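Local coordinates for protein alpha-galactosidase 1 (Saccharomyces cerevisiae, PDB 3LRK) that hydrolyses terminal, non-reducing alpha-D-galactose residues from alpha-D-galactosides such as galactose oligosaccharides, galactomannans and galactolipids, acting as a secreted homotetrameric glycosidase of family GH27, at residues A[247-252]-A[257-262]; A[283-288]-A[344-349]. The protein carries 1 engineered substitution. All coordinates share one frame; numbering follows the deposited sequence.

Interaction 1: residues A[247-252]-A[257-262]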
ATOM      1  N   ALA A 247      11.278  11.472  10.977  1.00 19.47           N
ATOM      2  CA  ALA A 247      11.496  12.757  10.312  1.00 19.76           C
ATOM      3  C   ALA A 247      10.227  13.497   9.851  1.00 19.68           C
ATOM      4  O   ALA A 247      10.044  14.669  10.211  1.00 19.56           O
ATOM      5  CB  ALA A 247      12.521  12.617   9.162  1.00 19.98           C
ATOM      6  N   PRO A 248       9.346  12.830   9.065  1.00 19.34           N
ATOM      7  CA  PRO A 248       8.128  13.533   8.641  1.00 19.34           C
ATOM      8  C   PRO A 248       7.103  13.735   9.768  1.00 19.27           C
ATOM      9  O   PRO A 248       6.218  14.566   9.628  1.00 19.52           O
ATOM     10  CB  PRO A 248       7.549  12.606   7.556  1.00 19.03           C
ATOM     11  CG  PRO A 248       8.020  11.255   7.935  1.00 19.45           C
ATOM     12  CD  PRO A 248       9.415  11.466   8.489  1.00 18.99           C
ATOM     13  N   MET A 249       7.257  13.010  10.880  1.00 19.06           N
ATOM     14  CA  MET A 249       6.243  12.974  11.954  1.00 18.80           C
ATOM     15  C   MET A 249       6.258  14.133  12.943  1.00 18.23           C
ATOM     16  O   MET A 249       5.312  14.288  13.716  1.00 18.12           O
ATOM     17  CB  MET A 249       6.333  11.668  12.735  1.00 18.88           C
ATOM     18  CG  MET A 249       6.142  10.412  11.873  1.00 18.19           C
ATOM     19  SD  MET A 249       6.217   9.024  12.997  1.00 19.40           S
ATOM     20  CE  MET A 249       6.177   7.625  11.865  1.00 17.20           C
ATOM     21  N   GLY A 250       7.315  14.939  12.923  1.00 18.26           N
ATOM     22  CA  GLY A 250       7.435  16.077  13.851  1.00 18.80           C
ATOM     23  C   GLY A 250       6.245  17.019  13.827  1.00 18.76           C
ATOM     24  O   GLY A 250       5.832  17.551  14.858  1.00 18.96           O
ATOM     25  N   GLN A 251       5.692  17.220  12.635  1.00 18.60           N
ATOM     26  CA  GLN A 251       4.554  18.111  12.431  1.00 18.70           C
ATOM     27  C   GLN A 251       3.283  17.670  13.158  1.00 18.84           C
ATOM     28  O   GLN A 251       2.373  18.471  13.342  1.00 19.20           O
ATOM     29  CB  GLN A 251       4.266  18.274  10.930  1.00 18.43           C
ATOM     30  CG  GLN A 251       3.813  16.985  10.250  1.00 17.20           C
ATOM     31  CD  GLN A 251       3.805  17.094   8.738  1.00 18.88           C
ATOM     32  OE1 GLN A 251       4.673  16.546   8.059  1.00 21.95           O
ATOM     33  NE2 GLN A 251       2.837  17.810   8.209  1.00 16.81           N
ATOM     34  N   ASN A 252       3.224  16.394  13.550  1.00 18.79           N
ATOM     35  CA  ASN A 252       2.095  15.859  14.302  1.00 19.08           C
ATOM     36  C   ASN A 252       2.380  15.637  15.786  1.00 19.35           C
ATOM     37  O   ASN A 252       1.587  15.015  16.486  1.00 19.57           O
ATOM     38  CB  ASN A 252       1.546  14.586  13.636  1.00 18.73           C
ATOM     39  CG  ASN A 252       0.577  14.901  12.512  1.00 18.05           C
ATOM     40  OD1 ASN A 252       0.978  15.025  11.365  1.00 17.59           O
ATOM     41  ND2 ASN A 252      -0.702  15.079  12.852  1.00 17.35           N
ATOM     42  N   GLY A 257       1.453  15.676  23.532  1.00 20.08           N
ATOM     43  CA  GLY A 257       1.439  14.441  22.730  1.00 19.21           C
ATOM     44  C   GLY A 257       2.668  14.352  21.840  1.00 19.35           C
ATOM     45  O   GLY A 257       2.802  15.114  20.892  1.00 18.90           O
ATOM     46  N   TRP A 258       3.550  13.397  22.131  1.00 18.47           N
ATOM     47  CA  TRP A 258       4.864  13.340  21.501  1.00 18.61           C
ATOM     48  C   TRP A 258       5.084  12.055  20.722  1.00 18.51           C
ATOM     49  O   TRP A 258       4.561  11.019  21.089  1.00 18.66           O
ATOM     50  CB  TRP A 258       5.956  13.450  22.574  1.00 18.54           C
ATOM     51  CG  TRP A 258       5.757  14.639  23.467  1.00 19.54           C
ATOM     52  CD1 TRP A 258       5.252  14.643  24.734  1.00 19.80           C
ATOM     53  CD2 TRP A 258       6.018  16.001  23.130  1.00 19.79           C
ATOM     54  NE1 TRP A 258       5.192  15.935  25.217  1.00 20.88           N
ATOM     55  CE2 TRP A 258       5.667  16.788  24.253  1.00 20.21           C
ATOM     56  CE3 TRP A 258       6.529  16.636  21.993  1.00 20.02           C
ATOM     57  CZ2 TRP A 258       5.811  18.185  24.268  1.00 19.54           C
ATOM     58  CZ3 TRP A 258       6.677  18.026  22.013  1.00 19.70           C
ATOM     59  CH2 TRP A 258       6.317  18.779  23.145  1.00 18.82           C
ATOM     60  N   ASN A 259       5.877  12.142  19.657  1.00 18.92           N
ATOM     61  CA  ASN A 259       6.449  10.968  19.009  1.00 19.49           C
ATOM     62  C   ASN A 259       7.494  10.368  19.954  1.00 19.93           C
ATOM     63  O   ASN A 259       8.248  11.100  20.602  1.00 20.01           O
ATOM     64  CB  ASN A 259       7.106  11.348  17.684  1.00 19.29           C
ATOM     65  CG  ASN A 259       6.102  11.853  16.647  1.00 19.34           C
ATOM     66  OD1 ASN A 259       5.057  11.247  16.431  1.00 20.72           O
ATOM     67  ND2 ASN A 259       6.436  12.957  15.991  1.00 17.69           N
ATOM     68  N   ASP A 260       7.529   9.041  20.024  1.00 19.61           N
ATOM     69  CA  ASP A 260       8.423   8.312  20.938  1.00 19.64           C
ATOM     70  C   ASP A 260       9.332   7.420  20.094  1.00 19.64           C
ATOM     71  O   ASP A 260       8.870   6.467  19.455  1.00 19.31           O
ATOM     72  CB  ASP A 260       7.564   7.505  21.921  1.00 19.62           C
ATOM     73  CG  ASP A 260       8.374   6.703  22.949  1.00 19.54           C
ATOM     74  OD1 ASP A 260       9.623   6.674  22.911  1.00 20.62           O
ATOM     75  OD2 ASP A 260       7.722   6.075  23.801  1.00 18.22           O
ATOM     76  N   LEU A 261      10.623   7.749  20.078  1.00 19.31           N
ATOM     77  CA  LEU A 261      11.615   7.011  19.292  1.00 19.45           C
ATOM     78  C   LEU A 261      12.279   5.835  20.063  1.00 19.43           C
ATOM     79  O   LEU A 261      13.330   5.325  19.648  1.00 19.13           O
ATOM     80  CB  LEU A 261      12.686   7.963  18.730  1.00 19.24           C
ATOM     81  CG  LEU A 261      12.446   9.334  18.060  1.00 21.67           C
ATOM     82  CD1 LEU A 261      13.456   9.581  16.908  1.00 20.57           C
ATOM     83  CD2 LEU A 261      10.998   9.689  17.653  1.00 19.53           C
ATOM     84  N   ASP A 262      11.644   5.423  21.167  1.00 19.17           N
ATOM     85  CA  ASP A 262      12.044   4.281  22.018  1.00 19.53           C
ATOM     86  C   ASP A 262      13.148   4.684  23.007  1.00 20.22           C
ATOM     87  O   ASP A 262      13.721   5.758  22.885  1.00 20.62           O
ATOM     88  CB  ASP A 262      12.431   3.039  21.183  1.00 19.77           C
ATOM     89  CG  ASP A 262      12.313   1.744  21.952  1.00 19.46           C
ATOM     90  OD1 ASP A 262      11.871   1.750  23.115  1.00 20.95           O
ATOM     91  OD2 ASP A 262      12.657   0.692  21.379  1.00 22.46           O
TER
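In the catalytic TIM barrel, the turn that carries the substrate-binding residue Gln251 is tied to barrel strand 258-260 where Asn259 meets Met249. The asparagine donates from ND2 to the backbone carbonyl Met249 O at 2.9 Å, with an N-H...O angle of 158°. The carbonyl oxygen lies close to the plane of the Asn259 amide, yet ND2 stands above the plane of the Met249 carbonyl, at a C=O...N angle of only 98°. That oxygen also closes the short 3-10 turn, accepting from Asn252 N at 3.0 Å on the opposite face, and is thus gripped by two donors. The same amide lies against the root of the Met249 side chain, where Asn259 ND2 lies 3.5 Å from Met249 CB, and it passes near the next backbone nitrogen, as Gly250 N is 3.8 Å from Asn259 ND2. With CG anti to its own carbonyl carbon (chi1 -65°), Asn259 sends its amide across to the turn. OD1 accepts a hydrogen bond from Trp204 NE1, and the two bonds, one at each end of the amide, would hold its rotation. A leucine in its place would probably leave Met249 O with one donor fewer and Trp204 NE1 without its acceptor, and so slacken the hold on the turn. Beyond CG the Met249 chain runs extended and leads away from the strand, packing on Met206 and Phe194, while Tyr232 of a second subunit also touches it. Further along, Asp260 OD1 accepts from Asp262 N at 2.9 Å, an Asx turn at the strand's end. Close to the subunit interface, a buried side-chain amide thus ties a barrel strand of the (beta/alpha)8 fold to the loop leading into it, and probably helps hold the turn carrying Gln251.

Interaction 2: residues A[283-288]-A[344-349]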
ATOM      1  N   TRP A 283      17.338  12.497  19.529  1.00 20.75           N
ATOM      2  CA  TRP A 283      16.153  12.209  20.364  1.00 20.62           C
ATOM      3  C   TRP A 283      15.698  13.465  21.124  1.00 20.79           C
ATOM      4  O   TRP A 283      14.499  13.763  21.186  1.00 20.80           O
ATOM      5  CB  TRP A 283      16.427  11.059  21.348  1.00 20.16           C
ATOM      6  CG  TRP A 283      16.087   9.626  20.881  1.00 20.08           C
ATOM      7  CD1 TRP A 283      15.358   8.699  21.581  1.00 20.46           C
ATOM      8  CD2 TRP A 283      16.469   8.982  19.648  1.00 20.82           C
ATOM      9  NE1 TRP A 283      15.267   7.516  20.866  1.00 20.36           N
ATOM     10  CE2 TRP A 283      15.939   7.666  19.678  1.00 19.78           C
ATOM     11  CE3 TRP A 283      17.209   9.385  18.520  1.00 20.51           C
ATOM     12  CZ2 TRP A 283      16.124   6.755  18.625  1.00 19.68           C
ATOM     13  CZ3 TRP A 283      17.387   8.474  17.467  1.00 21.03           C
ATOM     14  CH2 TRP A 283      16.839   7.177  17.528  1.00 19.46           C
ATOM     15  N   ALA A 284      16.642  14.217  21.693  1.00 21.00           N
ATOM     16  CA  ALA A 284      16.276  15.486  22.335  1.00 21.16           C
ATOM     17  C   ALA A 284      15.609  16.446  21.337  1.00 20.89           C
ATOM     18  O   ALA A 284      14.538  17.019  21.609  1.00 20.88           O
ATOM     19  CB  ALA A 284      17.492  16.141  22.990  1.00 21.13           C
ATOM     20  N   MET A 285      16.254  16.603  20.187  1.00 20.83           N
ATOM     21  CA  MET A 285      15.886  17.607  19.193  1.00 21.40           C
ATOM     22  C   MET A 285      14.518  17.386  18.541  1.00 21.27           C
ATOM     23  O   MET A 285      13.842  18.350  18.156  1.00 21.43           O
ATOM     24  CB  MET A 285      16.957  17.648  18.111  1.00 21.58           C
ATOM     25  CG  MET A 285      17.035  18.964  17.370  1.00 22.23           C
ATOM     26  SD  MET A 285      17.952  18.743  15.847  1.00 23.43           S
ATOM     27  CE  MET A 285      16.959  17.448  15.123  1.00 30.51           C
ATOM     28  N   VAL A 286      14.121  16.119  18.403  1.00 21.12           N
ATOM     29  CA  VAL A 286      12.796  15.791  17.863  1.00 20.71           C
ATOM     30  C   VAL A 286      11.731  15.689  18.960  1.00 21.10           C
ATOM     31  O   VAL A 286      10.586  15.309  18.690  1.00 20.92           O
ATOM     32  CB  VAL A 286      12.812  14.511  16.968  1.00 20.84           C
ATOM     33  CG1 VAL A 286      13.796  14.674  15.821  1.00 20.60           C
ATOM     34  CG2 VAL A 286      13.140  13.254  17.781  1.00 19.63           C
ATOM     35  N   LYS A 287      12.109  16.030  20.194  1.00 21.15           N
ATOM     36  CA  LYS A 287      11.195  15.972  21.342  1.00 21.33           C
ATOM     37  C   LYS A 287      10.632  14.554  21.575  1.00 21.28           C
ATOM     38  O   LYS A 287       9.449  14.363  21.881  1.00 21.53           O
ATOM     39  CB  LYS A 287      10.084  17.021  21.212  1.00 21.41           C
ATOM     40  CG  LYS A 287      10.372  18.373  21.876  1.00 22.34           C
ATOM     41  CD  LYS A 287      11.517  19.167  21.238  1.00 22.51           C
ATOM     42  CE  LYS A 287      11.346  20.656  21.576  1.00 22.54           C
ATOM     43  NZ  LYS A 287      12.571  21.440  21.285  1.00 22.36           N
ATOM     44  N   SER A 288      11.500  13.560  21.420  1.00 21.22           N
ATOM     45  CA  SER A 288      11.201  12.220  21.887  1.00 21.48           C
ATOM     46  C   SER A 288      11.277  12.222  23.416  1.00 21.83           C
ATOM     47  O   SER A 288      12.030  13.021  23.995  1.00 21.49           O
ATOM     48  CB  SER A 288      12.210  11.210  21.324  1.00 21.47           C
ATOM     49  OG  SER A 288      11.994   9.910  21.868  1.00 20.85           O
ATOM     50  N   GLN A 344      22.901  14.614   7.243  1.00 25.80           N
ATOM     51  CA  GLN A 344      21.650  15.338   7.426  1.00 25.20           C
ATOM     52  C   GLN A 344      21.876  16.665   8.134  1.00 25.50           C
ATOM     53  O   GLN A 344      22.788  16.805   8.954  1.00 25.46           O
ATOM     54  CB  GLN A 344      20.633  14.503   8.217  1.00 24.95           C
ATOM     55  CG  GLN A 344      20.473  13.041   7.743  1.00 24.16           C
ATOM     56  CD  GLN A 344      19.352  12.297   8.458  1.00 23.77           C
ATOM     57  OE1 GLN A 344      18.783  12.792   9.428  1.00 23.08           O
ATOM     58  NE2 GLN A 344      19.038  11.096   7.982  1.00 23.28           N
ATOM     59  N   MET A 345      21.037  17.631   7.798  1.00 25.51           N
ATOM     60  CA  MET A 345      20.935  18.867   8.551  1.00 26.00           C
ATOM     61  C   MET A 345      19.526  18.995   9.113  1.00 25.32           C
ATOM     62  O   MET A 345      18.542  18.816   8.384  1.00 25.76           O
ATOM     63  CB  MET A 345      21.220  20.061   7.661  1.00 26.43           C
ATOM     64  CG  MET A 345      21.755  21.250   8.410  1.00 29.97           C
ATOM     65  SD  MET A 345      21.070  22.808   7.847  1.00 39.22           S
ATOM     66  CE  MET A 345      19.727  22.886   9.011  1.00 33.92           C
ATOM     67  N   TRP A 346      19.437  19.302  10.404  1.00 24.33           N
ATOM     68  CA  TRP A 346      18.160  19.564  11.053  1.00 23.84           C
ATOM     69  C   TRP A 346      18.189  20.956  11.665  1.00 24.50           C
ATOM     70  O   TRP A 346      19.257  21.475  12.014  1.00 24.34           O
ATOM     71  CB  TRP A 346      17.868  18.529  12.143  1.00 22.64           C
ATOM     72  CG  TRP A 346      17.675  17.097  11.677  1.00 22.19           C
ATOM     73  CD1 TRP A 346      18.607  16.296  11.077  1.00 20.55           C
ATOM     74  CD2 TRP A 346      16.490  16.287  11.829  1.00 20.96           C
ATOM     75  NE1 TRP A 346      18.071  15.051  10.826  1.00 21.41           N
ATOM     76  CE2 TRP A 346      16.781  15.015  11.295  1.00 20.52           C
ATOM     77  CE3 TRP A 346      15.214  16.516  12.372  1.00 21.82           C
ATOM     78  CZ2 TRP A 346      15.835  13.979  11.257  1.00 21.10           C
ATOM     79  CZ3 TRP A 346      14.278  15.476  12.350  1.00 21.27           C
ATOM     80  CH2 TRP A 346      14.593  14.230  11.790  1.00 20.73           C
ATOM     81  N   SER A 347      17.010  21.555  11.789  1.00 25.04           N
ATOM     82  CA  SER A 347      16.859  22.897  12.345  1.00 25.40           C
ATOM     83  C   SER A 347      15.472  23.008  12.949  1.00 25.59           C
ATOM     84  O   SER A 347      14.515  22.429  12.424  1.00 25.90           O
ATOM     85  CB  SER A 347      17.060  23.956  11.260  1.00 25.26           C
ATOM     86  OG  SER A 347      16.938  25.265  11.789  1.00 26.44           O
ATOM     87  N   GLY A 348      15.363  23.745  14.050  1.00 25.72           N
ATOM     88  CA  GLY A 348      14.085  23.919  14.732  1.00 26.04           C
ATOM     89  C   GLY A 348      14.036  25.139  15.634  1.00 26.61           C
ATOM     90  O   GLY A 348      15.056  25.530  16.215  1.00 26.38           O
ATOM     91  N   PRO A 349      12.841  25.745  15.766  1.00 26.86           N
ATOM     92  CA  PRO A 349      12.672  26.923  16.610  1.00 26.89           C
ATOM     93  C   PRO A 349      12.669  26.577  18.090  1.00 27.25           C
ATOM     94  O   PRO A 349      12.321  25.453  18.469  1.00 26.95           O
ATOM     95  CB  PRO A 349      11.301  27.455  16.197  1.00 26.87           C
ATOM     96  CG  PRO A 349      10.557  26.261  15.706  1.00 26.69           C
ATOM     97  CD  PRO A 349      11.584  25.352  15.098  1.00 26.71           C
TER
HETATM   98  O   HOH W   1      11.292  23.882  20.612  1.00 24.89           O
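Met285 and Val286 approach the Trp346 indole obliquely, reaching different parts of its side chain. The methionine has CG anti to the backbone N (chi1 -156°) and bends at its last torsion (chi3 57°), which brings the terminal methyl obliquely against CB and the adjoining part of the ring: Met285 CE is 3.3 Å from Trp346 CB and 3.4 Å from Trp346 CE3. Met285 SD sits 5.3 Å from the centre of the Trp346 five-membered ring, 51° off the ring normal, a Met-aromatic contact. Val286 meets the far, six-membered end through a single branch, CG1, which lies 3.6 Å from Trp346 CZ3. The indole is probably steadied at Trp346 NE1, which donates in the ring plane to Gln344 OE1 at 2.8 Å; the amide oxygen receives this bond in its carbonyl plane. Ala358 of strand 355-361 also packs on both Met285 and Trp346. At the margin, a water accepts from Lys287 NZ and lies 2.8 Å from Pro349 O; Lys287 NZ also bonds Ile315 O. Lys287, with positive phi, is the C-prime residue of a Schellman motif ending helix 273-285. The contact is a buried, largely apolar interface joining this capped helix end of the TIM barrel to the C-terminal antiparallel beta domain.

Both contacts are buried, but they hold different elements: interaction 1 lies within the barrel, between a strand and the loop preceding it, whereas interaction 2 joins the barrel to the C-terminal beta domain. Their chemistry follows. Inside the barrel domain, beside the turn that carries Gln251, 247-252 and 257-262 rely on a polar amide-to-carbonyl bond; at the domain boundary, 283-288 and 344-349 meet through apolar and sulfur-aromatic packing, with a water between Lys287 and Pro349 beside it. A second subunit touches interaction 1, while no other chain touches interaction 2. Their centres are about 10 Å apart, and they meet directly: Trp283 NE1 lies 3.1 Å from Asp262 O, probably hydrogen-bonded, and Lys287 packs on Trp258.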